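Local coordinates for protein putative fimbrium tip subunit Fim1F (PDB 3R4R) that is a putative component of the fimbrium tip, part of the surface filaments through which the bacterium adheres to surfaces and builds biofilms, at residues A[127-133]-A[199-204]; A[144-148]-A[203-207]. One frame throughout, in Å; residues are numbered along the deposited sequence.

Interaction 1 (A[127-133]-A[199-204]). With EDO (1,2-ethanediol), chain H.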
loop_
_atom_site.group_PDB
_atom_site.type_symbol
_atom_site.label_atom_id
_atom_site.label_comp_id
_atom_site.label_asym_id
_atom_site.label_seq_id
_atom_site.Cartn_x
_atom_site.Cartn_y
_atom_site.Cartn_z
ATOM N N TYR A 127 -5.383 -9.129 -13.694
ATOM C CA TYR A 127 -4.951 -8.430 -12.496
ATOM C C TYR A 127 -3.907 -7.396 -12.825
ATOM O O TYR A 127 -3.881 -6.361 -12.171
ATOM C CB TYR A 127 -4.396 -9.408 -11.454
ATOM C CG TYR A 127 -5.456 -10.199 -10.724
ATOM C CD1 TYR A 127 -5.936 -11.400 -11.240
ATOM C CD2 TYR A 127 -5.922 -9.791 -9.479
ATOM C CE1 TYR A 127 -6.866 -12.166 -10.539
ATOM C CE2 TYR A 127 -6.833 -10.561 -8.760
ATOM C CZ TYR A 127 -7.305 -11.745 -9.297
ATOM O OH TYR A 127 -8.257 -12.475 -8.636
ATOM N N THR A 128 -3.032 -7.663 -13.836
ATOM C CA THR A 128 -1.985 -6.709 -14.231
ATOM C C THR A 128 -2.605 -5.468 -14.910
ATOM O O THR A 128 -2.040 -4.379 -14.800
ATOM C CB THR A 128 -0.943 -7.354 -15.137
ATOM O OG1 THR A 128 -1.618 -8.029 -16.202
ATOM C CG2 THR A 128 -0.036 -8.325 -14.378
ATOM N N ALA A 129 -3.753 -5.630 -15.586
ATOM C CA ALA A 129 -4.450 -4.527 -16.249
ATOM C C ALA A 129 -5.355 -3.751 -15.264
ATOM O O ALA A 129 -5.680 -2.584 -15.529
ATOM C CB ALA A 129 -5.285 -5.057 -17.408
ATOM N N LYS A 130 -5.747 -4.391 -14.132
ATOM C CA LYS A 130 -6.664 -3.829 -13.136
ATOM C C LYS A 130 -6.095 -2.565 -12.466
ATOM O O LYS A 130 -4.933 -2.515 -12.039
ATOM C CB LYS A 130 -7.017 -4.864 -12.035
ATOM C CG LYS A 130 -8.080 -4.409 -11.010
ATOM C CD LYS A 130 -9.455 -4.116 -11.642
ATOM C CE LYS A 130 -10.466 -3.588 -10.659
ATOM N NZ LYS A 130 -11.772 -3.395 -11.327
ATOM N N THR A 131 -6.974 -1.559 -12.377
ATOM C CA THR A 131 -6.794 -0.271 -11.737
ATOM C C THR A 131 -7.929 -0.077 -10.750
ATOM O O THR A 131 -9.104 -0.209 -11.133
ATOM C CB THR A 131 -6.714 0.881 -12.770
ATOM O OG1 THR A 131 -5.564 0.710 -13.592
ATOM C CG2 THR A 131 -6.658 2.268 -12.116
ATOM N N ILE A 132 -7.567 0.218 -9.481
ATOM C CA ILE A 132 -8.516 0.550 -8.432
ATOM C C ILE A 132 -8.459 2.071 -8.274
ATOM O O ILE A 132 -7.373 2.642 -8.380
ATOM C CB ILE A 132 -8.300 -0.231 -7.090
ATOM C CG1 ILE A 132 -6.913 0.065 -6.432
ATOM C CG2 ILE A 132 -8.576 -1.738 -7.290
ATOM C CD1 ILE A 132 -6.617 -0.625 -5.149
ATOM N N ALA A 133 -9.630 2.722 -8.086
ATOM C CA ALA A 133 -9.753 4.187 -7.991
ATOM C C ALA A 133 -10.233 4.643 -6.600
ATOM O O ALA A 133 -10.734 5.768 -6.462
ATOM C CB ALA A 133 -10.716 4.695 -9.054
ATOM N N ALA A 199 -5.462 9.053 -6.304
ATOM C CA ALA A 199 -6.505 8.140 -5.813
ATOM C C ALA A 199 -6.587 6.836 -6.642
ATOM O O ALA A 199 -7.303 5.942 -6.244
ATOM C CB ALA A 199 -7.852 8.841 -5.841
ATOM N N SER A 200 -5.848 6.706 -7.745
ATOM C CA SER A 200 -5.872 5.491 -8.589
ATOM C C SER A 200 -4.532 4.717 -8.564
ATOM O O SER A 200 -3.460 5.310 -8.401
ATOM C CB SER A 200 -6.210 5.845 -10.024
ATOM O OG SER A 200 -7.575 6.221 -10.100
ATOM N N SER A 201 -4.603 3.369 -8.687
ATOM C CA SER A 201 -3.386 2.551 -8.663
ATOM C C SER A 201 -3.562 1.212 -9.322
ATOM O O SER A 201 -4.678 0.684 -9.396
ATOM C CB SER A 201 -2.921 2.303 -7.227
ATOM O OG SER A 201 -1.681 1.618 -7.166
ATOM N N LYS A 202 -2.418 0.656 -9.784
ATOM C CA LYS A 202 -2.245 -0.712 -10.281
ATOM C C LYS A 202 -2.036 -1.600 -9.028
ATOM O O LYS A 202 -1.602 -1.091 -7.991
ATOM C CB LYS A 202 -1.093 -0.770 -11.296
ATOM C CG LYS A 202 -1.363 -0.028 -12.610
ATOM C CD LYS A 202 -2.286 -0.816 -13.603
ATOM C CE LYS A 202 -2.573 -0.073 -14.886
ATOM N NZ LYS A 202 -1.336 0.249 -15.662
ATOM N N ILE A 203 -2.357 -2.887 -9.096
ATOM C CA ILE A 203 -2.313 -3.778 -7.922
ATOM C C ILE A 203 -1.305 -4.939 -8.073
ATOM O O ILE A 203 -1.392 -5.911 -7.310
ATOM C CB ILE A 203 -3.739 -4.383 -7.664
ATOM C CG1 ILE A 203 -4.277 -5.133 -8.935
ATOM C CG2 ILE A 203 -4.720 -3.298 -7.165
ATOM C CD1 ILE A 203 -5.472 -6.024 -8.728
ATOM N N THR A 204 -0.384 -4.867 -9.035
ATOM C CA THR A 204 0.566 -5.957 -9.287
ATOM C C THR A 204 2.019 -5.465 -9.190
ATOM O O THR A 204 2.940 -6.131 -9.694
ATOM C CB THR A 204 0.296 -6.558 -10.680
ATOM O OG1 THR A 204 0.399 -5.557 -11.710
ATOM C CG2 THR A 204 -0.980 -7.362 -10.755
HETATM C C1 EDO H . -12.716 -0.687 -8.189
HETATM O O1 EDO H . -12.490 -0.619 -9.612
HETATM C C2 EDO H . -12.155 0.521 -7.442
HETATM O O2 EDO H . -12.817 1.752 -7.797
HETATM O O HOH W 1 -2.649 -3.966 -11.986
#

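Interaction 2 (A[144-148]-A[203-207]). With EDO (1,2-ethanediol), chain I.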
loop_
_atom_site.group_PDB
_atom_site.type_symbol
_atom_site.label_atom_id
_atom_site.label_comp_id
_atom_site.label_asym_id
_atom_site.label_seq_id
_atom_site.Cartn_x
_atom_site.Cartn_y
_atom_site.Cartn_z
ATOM N N LYS A 144 -3.060 -3.044 0.865
ATOM C CA LYS A 144 -1.783 -3.766 0.884
ATOM C C LYS A 144 -1.831 -4.883 -0.155
ATOM O O LYS A 144 -2.908 -5.421 -0.421
ATOM C CB LYS A 144 -1.441 -4.323 2.278
ATOM C CG LYS A 144 -1.374 -3.302 3.416
ATOM C CD LYS A 144 -2.475 -3.593 4.433
ATOM C CE LYS A 144 -2.444 -2.699 5.664
ATOM N NZ LYS A 144 -2.794 -1.279 5.366
ATOM N N ILE A 145 -0.695 -5.199 -0.789
ATOM C CA ILE A 145 -0.665 -6.252 -1.814
ATOM C C ILE A 145 0.627 -7.101 -1.637
ATOM O O ILE A 145 1.652 -6.590 -1.221
ATOM C CB ILE A 145 -0.787 -5.686 -3.282
ATOM C CG1 ILE A 145 0.406 -4.754 -3.651
ATOM C CG2 ILE A 145 -2.146 -4.984 -3.543
ATOM C CD1 ILE A 145 0.470 -4.388 -5.125
ATOM N N GLY A 146 0.540 -8.385 -1.958
ATOM C CA GLY A 146 1.669 -9.305 -1.867
ATOM C C GLY A 146 1.521 -10.509 -2.771
ATOM O O GLY A 146 0.405 -10.861 -3.139
ATOM N N LYS A 147 2.646 -11.160 -3.124
ATOM C CA LYS A 147 2.643 -12.370 -3.969
ATOM C C LYS A 147 3.730 -13.368 -3.512
ATOM O O LYS A 147 4.860 -12.965 -3.222
ATOM C CB LYS A 147 2.842 -12.023 -5.458
ATOM C CG LYS A 147 2.436 -13.148 -6.416
ATOM C CD LYS A 147 2.604 -12.806 -7.913
ATOM C CE LYS A 147 4.014 -12.869 -8.482
ATOM N NZ LYS A 147 4.972 -11.921 -7.843
ATOM N N SER A 148 3.380 -14.671 -3.459
ATOM C CA SER A 148 4.315 -15.738 -3.079
ATOM C C SER A 148 4.108 -16.992 -3.936
ATOM O O SER A 148 2.984 -17.321 -4.304
ATOM C CB SER A 148 4.176 -16.097 -1.603
ATOM O OG SER A 148 4.501 -14.992 -0.775
ATOM N N ILE A 203 -2.357 -2.887 -9.096
ATOM C CA ILE A 203 -2.313 -3.778 -7.922
ATOM C C ILE A 203 -1.305 -4.939 -8.073
ATOM O O ILE A 203 -1.392 -5.911 -7.310
ATOM C CB ILE A 203 -3.739 -4.383 -7.664
ATOM C CG1 ILE A 203 -4.277 -5.133 -8.935
ATOM C CG2 ILE A 203 -4.720 -3.298 -7.165
ATOM C CD1 ILE A 203 -5.472 -6.024 -8.728
ATOM N N THR A 204 -0.384 -4.867 -9.035
ATOM C CA THR A 204 0.566 -5.957 -9.287
ATOM C C THR A 204 2.019 -5.465 -9.190
ATOM O O THR A 204 2.940 -6.131 -9.694
ATOM C CB THR A 204 0.296 -6.558 -10.680
ATOM O OG1 THR A 204 0.399 -5.557 -11.710
ATOM C CG2 THR A 204 -0.980 -7.362 -10.755
ATOM N N ILE A 205 2.212 -4.288 -8.553
ATOM C CA ILE A 205 3.481 -3.577 -8.421
ATOM C C ILE A 205 3.963 -3.738 -6.975
ATOM O O ILE A 205 3.249 -3.399 -6.036
ATOM C CB ILE A 205 3.309 -2.096 -8.872
ATOM C CG1 ILE A 205 2.049 -1.459 -8.230
ATOM C CG2 ILE A 205 3.185 -2.079 -10.424
ATOM C CD1 ILE A 205 1.864 -0.037 -8.433
ATOM N N PHE A 206 5.167 -4.315 -6.806
ATOM C CA PHE A 206 5.658 -4.663 -5.474
ATOM C C PHE A 206 7.046 -4.060 -5.097
ATOM O O PHE A 206 7.578 -4.439 -4.047
ATOM C CB PHE A 206 5.789 -6.200 -5.405
ATOM C CG PHE A 206 4.527 -6.954 -5.751
ATOM C CD1 PHE A 206 3.526 -7.138 -4.807
ATOM C CD2 PHE A 206 4.359 -7.526 -7.013
ATOM C CE1 PHE A 206 2.362 -7.841 -5.129
ATOM C CE2 PHE A 206 3.200 -8.243 -7.322
ATOM C CZ PHE A 206 2.209 -8.381 -6.384
ATOM N N ASN A 207 7.620 -3.139 -5.897
ATOM C CA ASN A 207 8.949 -2.618 -5.559
ATOM C C ASN A 207 8.809 -1.399 -4.665
ATOM O O ASN A 207 8.373 -0.344 -5.115
ATOM C CB ASN A 207 9.778 -2.290 -6.805
ATOM C CG ASN A 207 11.235 -1.963 -6.525
ATOM O OD1 ASN A 207 11.718 -1.985 -5.379
ATOM N ND2 ASN A 207 11.985 -1.711 -7.587
HETATM C C1 EDO I . 6.371 -10.213 -10.529
HETATM O O1 EDO I . 5.163 -9.954 -9.808
HETATM C C2 EDO I . 6.218 -11.496 -11.344
HETATM O O2 EDO I . 7.441 -11.755 -12.048
#

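Interaction 1 (A[127-133]-A[199-204])
The Tyr127 ring meets Ile203 at its edge: Ile203 CD1 lies near the ring plane, 3.9 Å from Tyr127 CD2. The Phe52 ring meets the same tyrosine nearly at right angles. Tyr127 OH is hydrogen-bonded to His48 and Arg58, so the ring is held at its far end as well.

Ile203 turns both of its branches to 127-133. Its CG1 sits between the backbone N and the carbonyl carbon (chi1 56°), and from there CD1 runs on to the ring edge and to Lys130 CG. The CG2 branch meets Ile132 CD1 at 3.8 Å, the two side chains crossing at about a right angle. Tyr232 of strand 228-232 also touches Ile132.

Ile132 and Ser201 form an antiparallel hydrogen-bonded pair. Ile132 N donates to Ser201 O at 2.9 Å, and Ser201 N returns the bond to Ile132 O at the same length. Thr131 and Lys202 put their side chains on the other face. There the lysine chain lies across the threonine, with Lys202 CE 3.4 Å from Thr131 OG1.

Toward Tyr127 and Thr204 both segments leave the strand, and a water lies between them. It is 2.7 Å from both Tyr127 O and Lys130 O, with more acceptors around it than it has protons, so these bonds are probably shared. It accepts from Ile203 N at 3.1 Å. A weak bond links it to Thr204 OG1. Thr204 CG2 packs on Tyr127 O at 3.4 Å.

The chemistry is thus divided. Two direct backbone bonds fix the short strand 131-132 alongside strand 191-202. Where the turn's carbonyls and the facing amide do not meet directly, one water bridges them, while Ile203 supplies most of the apolar contact.

Interaction 2 (A[144-148]-A[203-207])
Residues 145-147, on strand 144-152, and the irregular residues 203-206 run 64° apart, with Ile145 CA 6.8 Å from Ile203 CA. They do not pair as strands. The backbone bonds of 144-148 go instead to strands 96-104 and 161-179, and side chains make most of this contact.

Ile145 points into the bend of 203-207. With CG1 between the backbone N and the carbonyl carbon (chi1 63°) and the chain then extended, CD1 lands between two backbone carbonyls. It is 3.2 Å from Ile203 O and 3.1 Å from Ile205 O, which is tight for a methyl group.

Phe206 brings its ring edge to the backbone of the strand. Ile145 C and Gly146 N lie at that edge, in the ring plane. Gly146 CA meets Phe206 CE1 obliquely at 3.6 Å, and Ile145 CD1 is 3.9 Å from the same atom. Lys147 CB reaches Phe206 CZ at 3.8 Å, and Leu101 touches the ring from strand 96-104. Lys147 bends back past the ring, and its NZ donates to a bound 1,2-ethanediol at O1, 2.8 Å away. An alanine in place of Phe206 would probably open a gap beside Gly146 and leave Ile145 CD1 and Lys147 CB without their aromatic neighbour.

Ile145 and Lys147 share a side of the strand, so this is a loop packed on a sheet face in a transthyretin-like FimA/Mfa1 family protein.

Interactions 1 and 2 meet on one piece of chain, and their centres lie about 11 Å apart. They share Ile203 and Thr204. Ile203 divides its atoms: the side chain serves mainly 127-133, while its carbonyl oxygen meets Ile145 CD1 in interaction 2. The end of strand 191-202 is therefore held by the short strand 131-132, and the chain just beyond it packs on strand 144-152. These two partner strands are consecutive in the chain but belong to different sheets, so the segment 199-207 touches both. Each contact has its own 1,2-ethanediol, probably from crystallisation. Both contacts read as structural packing.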